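Local atomic coordinates of DNA topoisomerase 2-associated protein PAT1 (Saccharomyces cerevisiae, PDB entry 4OJJ), a protein that probably activates mRNA decapping and represses translation, and folds largely as an array of alpha-helices. Residues A[9-14]-A[57-62]; A[210-215]-A[225-230]; A[274-279]-A[288-293]. All blocks are in the same frame, centred on the assembly; numbering follows the deposited sequence.

Contact 1 of 3, residues A[9-14]-A[57-62]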
ATOM      1  N   LEU A   9      -7.761   3.484  27.472  1.00 53.85           N
ATOM      2  CA  LEU A   9      -7.161   2.274  26.925  1.00 54.60           C
ATOM      3  C   LEU A   9      -5.756   2.581  26.420  1.00 54.02           C
ATOM      4  O   LEU A   9      -4.827   1.813  26.679  1.00 48.91           O
ATOM      5  CB  LEU A   9      -8.052   1.671  25.825  1.00 55.57           C
ATOM      6  CG  LEU A   9      -7.564   0.542  24.892  1.00 60.80           C
ATOM      7  CD1 LEU A   9      -8.684  -0.451  24.579  1.00 57.48           C
ATOM      8  CD2 LEU A   9      -6.954   1.074  23.593  1.00 51.67           C
ATOM      9  N   ILE A  10      -5.599   3.719  25.739  1.00 48.15           N
ATOM     10  CA  ILE A  10      -4.293   4.105  25.211  1.00 51.29           C
ATOM     11  C   ILE A  10      -3.269   4.348  26.326  1.00 50.09           C
ATOM     12  O   ILE A  10      -2.096   3.983  26.196  1.00 45.07           O
ATOM     13  CB  ILE A  10      -4.376   5.318  24.269  1.00 48.66           C
ATOM     14  CG1 ILE A  10      -5.081   4.934  22.969  1.00 49.51           C
ATOM     15  CG2 ILE A  10      -2.993   5.803  23.923  1.00 53.00           C
ATOM     16  CD1 ILE A  10      -5.448   6.141  22.068  1.00 43.51           C
ATOM     17  N   GLU A  11      -3.714   4.947  27.428  1.00 52.01           N
ATOM     18  CA  GLU A  11      -2.844   5.124  28.584  1.00 49.92           C
ATOM     19  C   GLU A  11      -2.475   3.815  29.284  1.00 48.83           C
ATOM     20  O   GLU A  11      -1.325   3.638  29.696  1.00 45.59           O
ATOM     21  CB  GLU A  11      -3.431   6.126  29.577  1.00 60.22           C
ATOM     22  CG  GLU A  11      -3.122   7.563  29.213  1.00 59.11           C
ATOM     23  CD  GLU A  11      -1.672   7.743  28.783  1.00 68.65           C
ATOM     24  OE1 GLU A  11      -1.421   7.833  27.553  1.00 60.36           O
ATOM     25  OE2 GLU A  11      -0.788   7.775  29.676  1.00 73.82           O
ATOM     26  N   THR A  12      -3.420   2.885  29.418  1.00 45.96           N
ATOM     27  CA  THR A  12      -3.040   1.639  30.065  1.00 46.93           C
ATOM     28  C   THR A  12      -2.132   0.808  29.155  1.00 49.41           C
ATOM     29  O   THR A  12      -1.177   0.208  29.641  1.00 49.33           O
ATOM     30  CB  THR A  12      -4.209   0.809  30.718  1.00 49.95           C
ATOM     31  OG1 THR A  12      -4.172  -0.548  30.257  1.00 52.58           O
ATOM     32  CG2 THR A  12      -5.554   1.388  30.448  1.00 42.30           C
ATOM     33  N   VAL A  13      -2.396   0.814  27.845  1.00 49.52           N
ATOM     34  CA  VAL A  13      -1.522   0.122  26.909  1.00 43.74           C
ATOM     35  C   VAL A  13      -0.123   0.704  27.023  1.00 41.75           C
ATOM     36  O   VAL A  13       0.860  -0.029  27.094  1.00 47.67           O
ATOM     37  CB  VAL A  13      -2.018   0.190  25.430  1.00 47.17           C
ATOM     38  CG1 VAL A  13      -0.913  -0.252  24.474  1.00 37.52           C
ATOM     39  CG2 VAL A  13      -3.252  -0.676  25.231  1.00 40.38           C
ATOM     40  N   TYR A  14      -0.034   2.023  27.070  1.00 41.51           N
ATOM     41  CA  TYR A  14       1.264   2.672  27.164  1.00 47.08           C
ATOM     42  C   TYR A  14       2.037   2.263  28.422  1.00 55.18           C
ATOM     43  O   TYR A  14       3.248   2.012  28.367  1.00 53.97           O
ATOM     44  CB  TYR A  14       1.111   4.186  27.127  1.00 50.74           C
ATOM     45  CG  TYR A  14       2.429   4.916  27.182  1.00 54.41           C
ATOM     46  CD1 TYR A  14       2.859   5.536  28.352  1.00 59.40           C
ATOM     47  CD2 TYR A  14       3.250   4.972  26.071  1.00 55.38           C
ATOM     48  CE1 TYR A  14       4.071   6.202  28.402  1.00 60.18           C
ATOM     49  CE2 TYR A  14       4.461   5.636  26.105  1.00 56.56           C
ATOM     50  CZ  TYR A  14       4.870   6.247  27.267  1.00 65.54           C
ATOM     51  OH  TYR A  14       6.084   6.904  27.278  1.00 72.95           O
ATOM     52  N   PHE A  57      -6.708   7.125  16.497  1.00 46.26           N
ATOM     53  CA  PHE A  57      -6.025   8.160  17.251  1.00 43.47           C
ATOM     54  C   PHE A  57      -4.553   8.192  16.897  1.00 38.45           C
ATOM     55  O   PHE A  57      -3.906   7.163  16.861  1.00 39.73           O
ATOM     56  CB  PHE A  57      -6.211   7.904  18.746  1.00 41.38           C
ATOM     57  CG  PHE A  57      -7.623   8.100  19.212  1.00 45.69           C
ATOM     58  CD1 PHE A  57      -7.997   9.269  19.864  1.00 49.94           C
ATOM     59  CD2 PHE A  57      -8.588   7.131  18.981  1.00 46.28           C
ATOM     60  CE1 PHE A  57      -9.291   9.459  20.291  1.00 48.26           C
ATOM     61  CE2 PHE A  57      -9.900   7.321  19.401  1.00 47.98           C
ATOM     62  CZ  PHE A  57     -10.249   8.489  20.058  1.00 50.40           C
ATOM     63  N   ASP A  58      -4.027   9.381  16.630  1.00 43.85           N
ATOM     64  CA  ASP A  58      -2.602   9.535  16.350  1.00 45.94           C
ATOM     65  C   ASP A  58      -1.715   8.838  17.387  1.00 43.21           C
ATOM     66  O   ASP A  58      -0.714   8.212  17.039  1.00 41.02           O
ATOM     67  CB  ASP A  58      -2.231  11.012  16.239  1.00 44.77           C
ATOM     68  CG  ASP A  58      -2.698  11.631  14.927  1.00 54.61           C
ATOM     69  OD1 ASP A  58      -3.522  11.014  14.206  1.00 58.96           O
ATOM     70  OD2 ASP A  58      -2.234  12.745  14.613  1.00 61.20           O
ATOM     71  N   LYS A  59      -2.117   8.931  18.650  1.00 41.34           N
ATOM     72  CA  LYS A  59      -1.377   8.358  19.753  1.00 40.87           C
ATOM     73  C   LYS A  59      -1.442   6.846  19.710  1.00 42.17           C
ATOM     74  O   LYS A  59      -0.456   6.169  19.985  1.00 45.98           O
ATOM     75  CB  LYS A  59      -1.934   8.874  21.084  1.00 46.25           C
ATOM     76  CG  LYS A  59      -0.884   9.449  22.015  1.00 55.31           C
ATOM     77  CD  LYS A  59      -0.003   8.366  22.640  1.00 58.81           C
ATOM     78  CE  LYS A  59      -0.039   8.441  24.185  1.00 58.94           C
ATOM     79  NZ  LYS A  59       0.965   7.534  24.836  1.00 59.30           N
ATOM     80  N   GLY A  60      -2.609   6.312  19.374  1.00 40.63           N
ATOM     81  CA  GLY A  60      -2.746   4.876  19.252  1.00 40.27           C
ATOM     82  C   GLY A  60      -1.794   4.368  18.179  1.00 43.38           C
ATOM     83  O   GLY A  60      -1.149   3.329  18.344  1.00 39.15           O
ATOM     84  N   ILE A  61      -1.701   5.127  17.090  1.00 39.50           N
ATOM     85  CA  ILE A  61      -0.886   4.770  15.928  1.00 44.87           C
ATOM     86  C   ILE A  61       0.589   4.835  16.276  1.00 43.13           C
ATOM     87  O   ILE A  61       1.367   3.960  15.892  1.00 39.84           O
ATOM     88  CB  ILE A  61      -1.144   5.753  14.748  1.00 43.68           C
ATOM     89  CG1 ILE A  61      -2.608   5.698  14.297  1.00 42.49           C
ATOM     90  CG2 ILE A  61      -0.212   5.469  13.576  1.00 40.32           C
ATOM     91  CD1 ILE A  61      -2.989   4.373  13.662  1.00 42.04           C
ATOM     92  N   LYS A  62       0.961   5.868  17.029  1.00 42.04           N
ATOM     93  CA  LYS A  62       2.367   6.134  17.338  1.00 42.40           C
ATOM     94  C   LYS A  62       3.027   5.171  18.342  1.00 47.09           C
ATOM     95  O   LYS A  62       4.255   5.155  18.483  1.00 46.38           O
ATOM     96  CB  LYS A  62       2.531   7.576  17.805  1.00 44.09           C
ATOM     97  CG  LYS A  62       2.363   8.585  16.693  1.00 43.78           C
ATOM     98  CD  LYS A  62       2.456   9.983  17.228  1.00 47.92           C
ATOM     99  CE  LYS A  62       2.470  11.005  16.108  1.00 45.63           C
ATOM    100  NZ  LYS A  62       2.467  12.391  16.689  1.00 61.41           N
TER
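I10 makes the apolar part of this contact, its two branches going to different residues of 57-62. CD1 reaches the CB of F57 at 3.8 Å and also lies against the backbone N of G60, where no side chain intervenes. CG2, anti to the backbone N of I10, packs instead on the aliphatic part of K59, 4.0 Å from CE. M54 of helix 50-54 touches I10 as well, extending the apolar cluster.

The charged part gathers round the NZ of K59. Its chain, bent at chi2 and chi3, passes I10 CG2 and ends within reach of both E11 and Y14, crossing both side chains at roughly a right angle. The salt bridge to E11 is long, with K59 NZ 3.6 Å from E11 OE1. The chain of E11 starts out away from 57-62 and brings only its carboxylate back. On the Y14 side, CG stands anti to the backbone N (chi1 -178°), which swings the ring toward the lysine; K59 NZ lies 3.6 Å from Y14 CD2 and 30° off the ring normal, an off-centre cation-pi contact. Replacing K59 by an alanine would probably cost E11 its long ion pair and the Y14 ring this cation, and uncover I10 CG2.

Helices 5-25 and 58-68 pack side by side and nearly parallel here, their local axes 10.3 Å apart at a 22° angle, consistent with the helical array of a TPR-clan family. With no hydrogen bond between the segments, cohesion probably rests mainly on the I10 contacts, the lysine adding a softer electrostatic tie at the margin.

Contact 2 of 3, residues A[210-215]-A[225-230]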
ATOM      1  N   PRO A 210      -7.423   8.001  -8.950  1.00 36.42           N
ATOM      2  CA  PRO A 210      -8.341   9.082  -8.552  1.00 37.81           C
ATOM      3  C   PRO A 210      -8.556  10.118  -9.666  1.00 32.63           C
ATOM      4  O   PRO A 210      -7.744  10.228 -10.596  1.00 30.59           O
ATOM      5  CB  PRO A 210      -7.626   9.732  -7.351  1.00 39.22           C
ATOM      6  CG  PRO A 210      -6.629   8.725  -6.890  1.00 37.44           C
ATOM      7  CD  PRO A 210      -6.174   8.038  -8.173  1.00 34.74           C
ATOM      8  N   PRO A 211      -9.671  10.851  -9.589  1.00 35.84           N
ATOM      9  CA  PRO A 211      -9.980  11.945 -10.524  1.00 37.83           C
ATOM     10  C   PRO A 211      -8.954  13.072 -10.444  1.00 37.57           C
ATOM     11  O   PRO A 211      -8.437  13.357  -9.380  1.00 37.94           O
ATOM     12  CB  PRO A 211     -11.335  12.456 -10.040  1.00 33.47           C
ATOM     13  CG  PRO A 211     -11.897  11.408  -9.190  1.00 35.72           C
ATOM     14  CD  PRO A 211     -10.757  10.625  -8.620  1.00 36.67           C
ATOM     15  N   ARG A 212      -8.693  13.714 -11.567  1.00 42.45           N
ATOM     16  CA  ARG A 212      -7.677  14.755 -11.669  1.00 44.83           C
ATOM     17  C   ARG A 212      -7.985  15.895 -10.706  1.00 46.39           C
ATOM     18  O   ARG A 212      -7.088  16.486 -10.095  1.00 50.22           O
ATOM     19  CB  ARG A 212      -7.613  15.232 -13.133  1.00 47.78           C
ATOM     20  CG  ARG A 212      -7.141  16.678 -13.374  1.00 61.56           C
ATOM     21  CD  ARG A 212      -5.631  16.783 -13.620  1.00 66.10           C
ATOM     22  NE  ARG A 212      -5.305  17.805 -14.617  1.00 71.56           N
ATOM     23  CZ  ARG A 212      -4.822  17.541 -15.833  1.00 85.72           C
ATOM     24  NH1 ARG A 212      -4.589  16.282 -16.204  1.00 72.55           N
ATOM     25  NH2 ARG A 212      -4.561  18.536 -16.682  1.00 85.26           N
ATOM     26  N   GLU A 213      -9.272  16.163 -10.556  1.00 41.42           N
ATOM     27  CA  GLU A 213      -9.804  17.177  -9.652  1.00 41.11           C
ATOM     28  C   GLU A 213      -9.293  16.916  -8.250  1.00 44.09           C
ATOM     29  O   GLU A 213      -8.810  17.818  -7.558  1.00 46.07           O
ATOM     30  CB  GLU A 213     -11.313  17.004  -9.683  1.00 42.67           C
ATOM     31  CG  GLU A 213     -11.694  16.022 -10.844  1.00 36.68           C
ATOM     32  CD  GLU A 213     -12.976  15.266 -10.597  1.00 45.47           C
ATOM     33  OE1 GLU A 213     -13.476  14.624 -11.547  1.00 55.38           O
ATOM     34  OE2 GLU A 213     -13.472  15.271  -9.451  1.00 49.36           O
ATOM     35  N   TYR A 214      -9.403  15.654  -7.845  1.00 45.02           N
ATOM     36  CA  TYR A 214      -8.969  15.190  -6.542  1.00 42.13           C
ATOM     37  C   TYR A 214      -7.469  15.302  -6.410  1.00 41.85           C
ATOM     38  O   TYR A 214      -6.958  15.716  -5.372  1.00 39.56           O
ATOM     39  CB  TYR A 214      -9.388  13.745  -6.378  1.00 41.70           C
ATOM     40  CG  TYR A 214      -8.936  13.090  -5.116  1.00 38.96           C
ATOM     41  CD1 TYR A 214      -7.730  12.420  -5.061  1.00 37.62           C
ATOM     42  CD2 TYR A 214      -9.733  13.109  -3.986  1.00 38.37           C
ATOM     43  CE1 TYR A 214      -7.324  11.789  -3.910  1.00 43.08           C
ATOM     44  CE2 TYR A 214      -9.336  12.489  -2.834  1.00 36.44           C
ATOM     45  CZ  TYR A 214      -8.130  11.820  -2.790  1.00 42.06           C
ATOM     46  OH  TYR A 214      -7.715  11.184  -1.615  1.00 41.72           O
ATOM     47  N   ASN A 215      -6.769  14.912  -7.465  1.00 40.66           N
ATOM     48  CA  ASN A 215      -5.322  15.058  -7.507  1.00 45.44           C
ATOM     49  C   ASN A 215      -4.945  16.520  -7.328  1.00 49.53           C
ATOM     50  O   ASN A 215      -4.018  16.839  -6.584  1.00 49.22           O
ATOM     51  CB  ASN A 215      -4.743  14.534  -8.836  1.00 41.72           C
ATOM     52  CG  ASN A 215      -4.726  12.997  -8.920  1.00 52.76           C
ATOM     53  OD1 ASN A 215      -4.972  12.295  -7.912  1.00 44.52           O
ATOM     54  ND2 ASN A 215      -4.432  12.464 -10.128  1.00 45.46           N
ATOM     55  N   LYS A 225       3.526  20.618  -7.593  1.00 78.04           N
ATOM     56  CA  LYS A 225       3.127  19.875  -8.796  1.00 82.55           C
ATOM     57  C   LYS A 225       3.720  18.461  -8.736  1.00 83.99           C
ATOM     58  O   LYS A 225       4.926  18.252  -8.931  1.00 86.35           O
ATOM     59  CB  LYS A 225       3.508  20.634 -10.083  1.00 77.65           C
ATOM     60  CG  LYS A 225       4.032  19.792 -11.263  1.00 80.75           C
ATOM     61  CD  LYS A 225       3.004  18.838 -11.877  1.00 79.40           C
ATOM     62  CE  LYS A 225       3.685  17.922 -12.901  1.00 77.27           C
ATOM     63  NZ  LYS A 225       3.175  16.512 -12.879  1.00 71.51           N
ATOM     64  N   PHE A 226       2.858  17.494  -8.438  1.00 83.21           N
ATOM     65  CA  PHE A 226       3.308  16.146  -8.149  1.00 73.36           C
ATOM     66  C   PHE A 226       2.177  15.142  -8.128  1.00 71.39           C
ATOM     67  O   PHE A 226       1.573  14.881  -7.084  1.00 70.80           O
ATOM     68  CB  PHE A 226       4.019  16.091  -6.790  1.00 80.01           C
ATOM     69  CG  PHE A 226       5.335  15.369  -6.825  1.00 79.06           C
ATOM     70  CD1 PHE A 226       6.520  16.048  -6.574  1.00 79.75           C
ATOM     71  CD2 PHE A 226       5.392  14.014  -7.138  1.00 72.96           C
ATOM     72  CE1 PHE A 226       7.746  15.384  -6.620  1.00 78.46           C
ATOM     73  CE2 PHE A 226       6.605  13.343  -7.188  1.00 69.11           C
ATOM     74  CZ  PHE A 226       7.786  14.026  -6.929  1.00 71.34           C
ATOM     75  N   MET A 227       1.885  14.573  -9.284  1.00 76.35           N
ATOM     76  CA  MET A 227       1.322  13.246  -9.256  1.00 72.12           C
ATOM     77  C   MET A 227       2.449  12.423  -8.644  1.00 63.14           C
ATOM     78  O   MET A 227       3.555  12.375  -9.186  1.00 67.22           O
ATOM     79  CB  MET A 227       0.978  12.741 -10.667  1.00 62.18           C
ATOM     80  CG  MET A 227      -0.437  13.089 -11.141  1.00 62.37           C
ATOM     81  SD  MET A 227      -0.602  14.845 -11.551  1.00 80.03           S
ATOM     82  CE  MET A 227      -2.390  15.027 -11.643  1.00 69.36           C
ATOM     83  N   ASP A 228       2.202  11.845  -7.481  1.00 59.65           N
ATOM     84  CA  ASP A 228       3.030  10.725  -7.024  1.00 61.76           C
ATOM     85  C   ASP A 228       2.153   9.477  -7.003  1.00 51.83           C
ATOM     86  O   ASP A 228       1.530   9.162  -5.985  1.00 51.80           O
ATOM     87  CB  ASP A 228       3.649  10.994  -5.651  1.00 55.10           C
ATOM     88  CG  ASP A 228       4.275   9.745  -5.022  1.00 59.19           C
ATOM     89  OD1 ASP A 228       4.690   8.802  -5.744  1.00 56.56           O
ATOM     90  OD2 ASP A 228       4.353   9.715  -3.781  1.00 58.48           O
ATOM     91  N   GLU A 229       2.093   8.787  -8.139  1.00 47.00           N
ATOM     92  CA  GLU A 229       1.239   7.612  -8.277  1.00 46.16           C
ATOM     93  C   GLU A 229       1.993   6.264  -8.378  1.00 40.51           C
ATOM     94  O   GLU A 229       1.433   5.259  -8.836  1.00 38.35           O
ATOM     95  CB  GLU A 229       0.272   7.798  -9.453  1.00 44.63           C
ATOM     96  CG  GLU A 229      -0.740   8.948  -9.234  1.00 53.17           C
ATOM     97  CD  GLU A 229      -1.818   9.011 -10.328  1.00 52.37           C
ATOM     98  OE1 GLU A 229      -1.540   8.557 -11.457  1.00 54.35           O
ATOM     99  OE2 GLU A 229      -2.947   9.489 -10.052  1.00 49.20           O
ATOM    100  N   ALA A 230       3.246   6.242  -7.941  1.00 34.75           N
ATOM    101  CA  ALA A 230       4.017   4.996  -7.878  1.00 36.77           C
ATOM    102  C   ALA A 230       3.208   3.835  -7.307  1.00 37.41           C
ATOM    103  O   ALA A 230       3.229   2.733  -7.872  1.00 37.34           O
ATOM    104  CB  ALA A 230       5.287   5.181  -7.074  1.00 37.31           C
TER
HETATM  105  O   HOH W   1      -5.258   9.559 -11.528  1.00 44.58           O
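M227 and N215 form the close-packed half of this contact. The methionine chain, bent at chi2 (73°), brings its terminal methyl to the asparagine, where CE touches both ends of the short side chain: it is 3.6 Å from ND2 and 3.7 Å from CB. The flank of R212 is looser, with CD no nearer than 4.2 Å to the same CE. M219, further along the helix, also touches M227.

The two segments flank helix 212-221 of the mainly helical fold: 210-215 enters it, with P211 at the N-cap position, and the loop 225-229 leads back past its start and on into helix 230-241, where E229 takes the N-cap position, a helix-loop-helix connection.

Toward the prolines the contact becomes polar and partly water-mediated. N215 ND2 gives E229 OE2 a weak hydrogen bond of 3.3 Å, bent to 143° at the hydrogen, and the amide and carboxylate planes stand 76° apart. One water does more of the joining, donating to P210 O and to E229 OE2, each at 2.7 Å, while accepting a weak bond from N215 ND2. P210 CD comes only to 4.0 Å from E229 OE2.

Contact 3 of 3, residues A[274-279]-A[288-293]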
ATOM      1  N   LYS A 274      13.756  20.345 -22.479  1.00 29.72           N
ATOM      2  CA  LYS A 274      14.503  20.790 -23.646  1.00 34.28           C
ATOM      3  C   LYS A 274      14.547  22.307 -23.778  1.00 33.50           C
ATOM      4  O   LYS A 274      15.576  22.889 -24.109  1.00 36.21           O
ATOM      5  CB  LYS A 274      13.866  20.258 -24.930  1.00 35.91           C
ATOM      6  CG  LYS A 274      14.068  18.822 -25.266  1.00 34.26           C
ATOM      7  CD  LYS A 274      13.106  18.483 -26.449  1.00 42.45           C
ATOM      8  CE  LYS A 274      13.093  17.012 -26.800  1.00 42.79           C
ATOM      9  NZ  LYS A 274      14.432  16.577 -27.263  1.00 54.49           N
ATOM     10  N   GLU A 275      13.420  22.961 -23.561  1.00 32.94           N
ATOM     11  CA  GLU A 275      13.436  24.396 -23.756  1.00 40.33           C
ATOM     12  C   GLU A 275      14.184  25.131 -22.639  1.00 39.45           C
ATOM     13  O   GLU A 275      14.786  26.180 -22.869  1.00 40.77           O
ATOM     14  CB  GLU A 275      12.040  24.955 -24.037  1.00 42.02           C
ATOM     15  CG  GLU A 275      11.045  24.767 -22.964  1.00 40.48           C
ATOM     16  CD  GLU A 275       9.649  24.600 -23.532  1.00 43.70           C
ATOM     17  OE1 GLU A 275       8.663  24.847 -22.804  1.00 54.42           O
ATOM     18  OE2 GLU A 275       9.536  24.192 -24.699  1.00 40.61           O
ATOM     19  N   LEU A 276      14.198  24.551 -21.443  1.00 38.10           N
ATOM     20  CA  LEU A 276      15.046  25.080 -20.394  1.00 32.27           C
ATOM     21  C   LEU A 276      16.527  24.772 -20.669  1.00 41.07           C
ATOM     22  O   LEU A 276      17.406  25.605 -20.382  1.00 37.98           O
ATOM     23  CB  LEU A 276      14.592  24.572 -19.025  1.00 30.74           C
ATOM     24  CG  LEU A 276      13.747  25.517 -18.163  1.00 39.90           C
ATOM     25  CD1 LEU A 276      12.770  26.354 -18.986  1.00 38.14           C
ATOM     26  CD2 LEU A 276      12.998  24.715 -17.143  1.00 36.70           C
ATOM     27  N   SER A 277      16.808  23.607 -21.269  1.00 35.59           N
ATOM     28  CA  SER A 277      18.200  23.167 -21.458  1.00 34.76           C
ATOM     29  C   SER A 277      18.992  23.957 -22.488  1.00 38.68           C
ATOM     30  O   SER A 277      20.226  24.009 -22.410  1.00 36.64           O
ATOM     31  CB  SER A 277      18.268  21.673 -21.796  1.00 28.38           C
ATOM     32  OG  SER A 277      17.670  20.962 -20.742  1.00 38.86           O
ATOM     33  N   VAL A 278      18.293  24.541 -23.461  1.00 36.16           N
ATOM     34  CA  VAL A 278      18.945  25.348 -24.487  1.00 38.06           C
ATOM     35  C   VAL A 278      19.255  26.774 -24.026  1.00 40.99           C
ATOM     36  O   VAL A 278      19.924  27.523 -24.749  1.00 40.68           O
ATOM     37  CB  VAL A 278      18.120  25.416 -25.818  1.00 36.84           C
ATOM     38  CG1 VAL A 278      18.086  24.054 -26.504  1.00 40.29           C
ATOM     39  CG2 VAL A 278      16.721  25.923 -25.567  1.00 38.70           C
ATOM     40  N   LEU A 279      18.771  27.162 -22.845  1.00 38.06           N
ATOM     41  CA  LEU A 279      18.995  28.540 -22.362  1.00 38.70           C
ATOM     42  C   LEU A 279      20.413  28.762 -21.830  1.00 42.92           C
ATOM     43  O   LEU A 279      20.892  28.011 -20.975  1.00 46.09           O
ATOM     44  CB  LEU A 279      17.983  28.933 -21.291  1.00 33.65           C
ATOM     45  CG  LEU A 279      16.517  28.906 -21.723  1.00 40.91           C
ATOM     46  CD1 LEU A 279      15.621  29.347 -20.577  1.00 38.69           C
ATOM     47  CD2 LEU A 279      16.298  29.776 -22.972  1.00 41.81           C
ATOM     48  N   THR A 288      17.356  24.862 -10.648  1.00 38.28           N
ATOM     49  CA  THR A 288      16.586  23.964  -9.776  1.00 38.49           C
ATOM     50  C   THR A 288      15.196  23.716 -10.333  1.00 38.74           C
ATOM     51  O   THR A 288      14.569  22.687 -10.050  1.00 42.01           O
ATOM     52  CB  THR A 288      16.539  24.320  -8.235  1.00 40.05           C
ATOM     53  OG1 THR A 288      15.217  24.701  -7.838  1.00 35.84           O
ATOM     54  CG2 THR A 288      17.554  25.351  -7.821  1.00 37.00           C
ATOM     55  N   GLU A 289      14.719  24.649 -11.140  1.00 36.54           N
ATOM     56  CA  GLU A 289      13.483  24.419 -11.848  1.00 40.51           C
ATOM     57  C   GLU A 289      13.700  23.275 -12.840  1.00 38.14           C
ATOM     58  O   GLU A 289      12.886  22.355 -12.912  1.00 40.39           O
ATOM     59  CB  GLU A 289      13.047  25.682 -12.582  1.00 42.23           C
ATOM     60  CG  GLU A 289      11.652  25.621 -13.168  1.00 43.93           C
ATOM     61  CD  GLU A 289      11.233  26.962 -13.771  1.00 54.14           C
ATOM     62  OE1 GLU A 289      11.482  28.010 -13.126  1.00 60.49           O
ATOM     63  OE2 GLU A 289      10.665  26.966 -14.887  1.00 55.53           O
ATOM     64  N   LEU A 290      14.801  23.345 -13.593  1.00 33.35           N
ATOM     65  CA  LEU A 290      15.155  22.332 -14.573  1.00 33.46           C
ATOM     66  C   LEU A 290      15.346  20.962 -13.909  1.00 40.67           C
ATOM     67  O   LEU A 290      14.785  19.979 -14.389  1.00 38.29           O
ATOM     68  CB  LEU A 290      16.409  22.734 -15.352  1.00 36.42           C
ATOM     69  CG  LEU A 290      16.915  21.783 -16.452  1.00 34.61           C
ATOM     70  CD1 LEU A 290      15.797  21.327 -17.422  1.00 32.59           C
ATOM     71  CD2 LEU A 290      18.032  22.434 -17.227  1.00 31.38           C
ATOM     72  N   LYS A 291      16.103  20.897 -12.805  1.00 37.99           N
ATOM     73  CA  LYS A 291      16.330  19.615 -12.116  1.00 41.99           C
ATOM     74  C   LYS A 291      15.020  19.002 -11.640  1.00 40.22           C
ATOM     75  O   LYS A 291      14.841  17.788 -11.728  1.00 36.34           O
ATOM     76  CB  LYS A 291      17.346  19.712 -10.965  1.00 38.47           C
ATOM     77  CG  LYS A 291      18.789  19.865 -11.463  1.00 48.32           C
ATOM     78  CD  LYS A 291      19.820  19.420 -10.439  1.00 54.96           C
ATOM     79  CE  LYS A 291      20.150  17.921 -10.595  1.00 65.22           C
ATOM     80  NZ  LYS A 291      20.820  17.305  -9.398  1.00 55.08           N
ATOM     81  N   SER A 292      14.090  19.848 -11.205  1.00 33.43           N
ATOM     82  CA  SER A 292      12.785  19.369 -10.773  1.00 35.57           C
ATOM     83  C   SER A 292      11.899  18.788 -11.893  1.00 40.71           C
ATOM     84  O   SER A 292      11.159  17.830 -11.681  1.00 40.51           O
ATOM     85  CB  SER A 292      12.034  20.474 -10.055  1.00 36.45           C
ATOM     86  OG  SER A 292      10.714  20.042  -9.771  1.00 43.84           O
ATOM     87  N   ILE A 293      11.959  19.383 -13.072  1.00 36.68           N
ATOM     88  CA  ILE A 293      11.224  18.875 -14.218  1.00 36.89           C
ATOM     89  C   ILE A 293      11.799  17.518 -14.658  1.00 38.05           C
ATOM     90  O   ILE A 293      11.059  16.584 -14.961  1.00 33.72           O
ATOM     91  CB  ILE A 293      11.304  19.874 -15.373  1.00 35.55           C
ATOM     92  CG1 ILE A 293      10.290  21.014 -15.159  1.00 32.71           C
ATOM     93  CG2 ILE A 293      11.115  19.176 -16.722  1.00 33.76           C
ATOM     94  CD1 ILE A 293      10.673  22.281 -15.875  1.00 33.36           C
TER
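S277 OG donates a hydrogen bond to the backbone O of E273, one turn back in its own helix, and across the contact it faces the methyls of L290, CD1 and CD2, each 3.8 Å from this oxygen. The two segments are the facing ends of a helical hairpin in which helix 256-277 turns back into the antiparallel helix 284-310. R282 in the connecting turn binds backbone oxygens in the last part of the first helix, NE to L276 O and NH2 to S277 O.

L276 is the central side chain. Its CB meets L290 CD1 at 3.8 Å, and the CG of L290 is anti to its own backbone N (chi1 -179°), an orientation that carries the methyl across to the partner helix. The backbones are near each other at this pair, with CA atoms 6.4 Å apart. L286 adds a further contact to L276 from the second helix, and E273 and K272 receive I293 on the first.

The end of L276 meets two residues at once. E289, extended beyond CG, crosses L276 at about a right angle and brings OE2 to 3.9 Å from CD2 at the hairpin's exposed margin. I293 makes a similar crossing and reaches the same methyl, its CD1 3.6 Å from L276 CD2.

Overall arrangement
Contacts 1 and 3 are partly buried helix-to-helix contacts, whereas contact 2 lies at the surface and joins the start of a helix to a loop. Contact 1 pairs nearly parallel helices 5-25 and 58-68, distant in sequence; contact 3 pairs the antiparallel arms of one hairpin. Their chemistry differs accordingly: aliphatic packing edged by a lysine cation in contact 1, leucine and isoleucine packing in contact 3, and methionine packing beside a weak hydrogen bond from an asparagine amide and a bridging water in contact 2. Contacts 2 and 3 are neighbours, about 6 Å apart at their nearest atoms, and F226 of 225-230 packs on helix 284-310, which carries 288-293. Contacts 1 and 3 have centres about 47 Å apart.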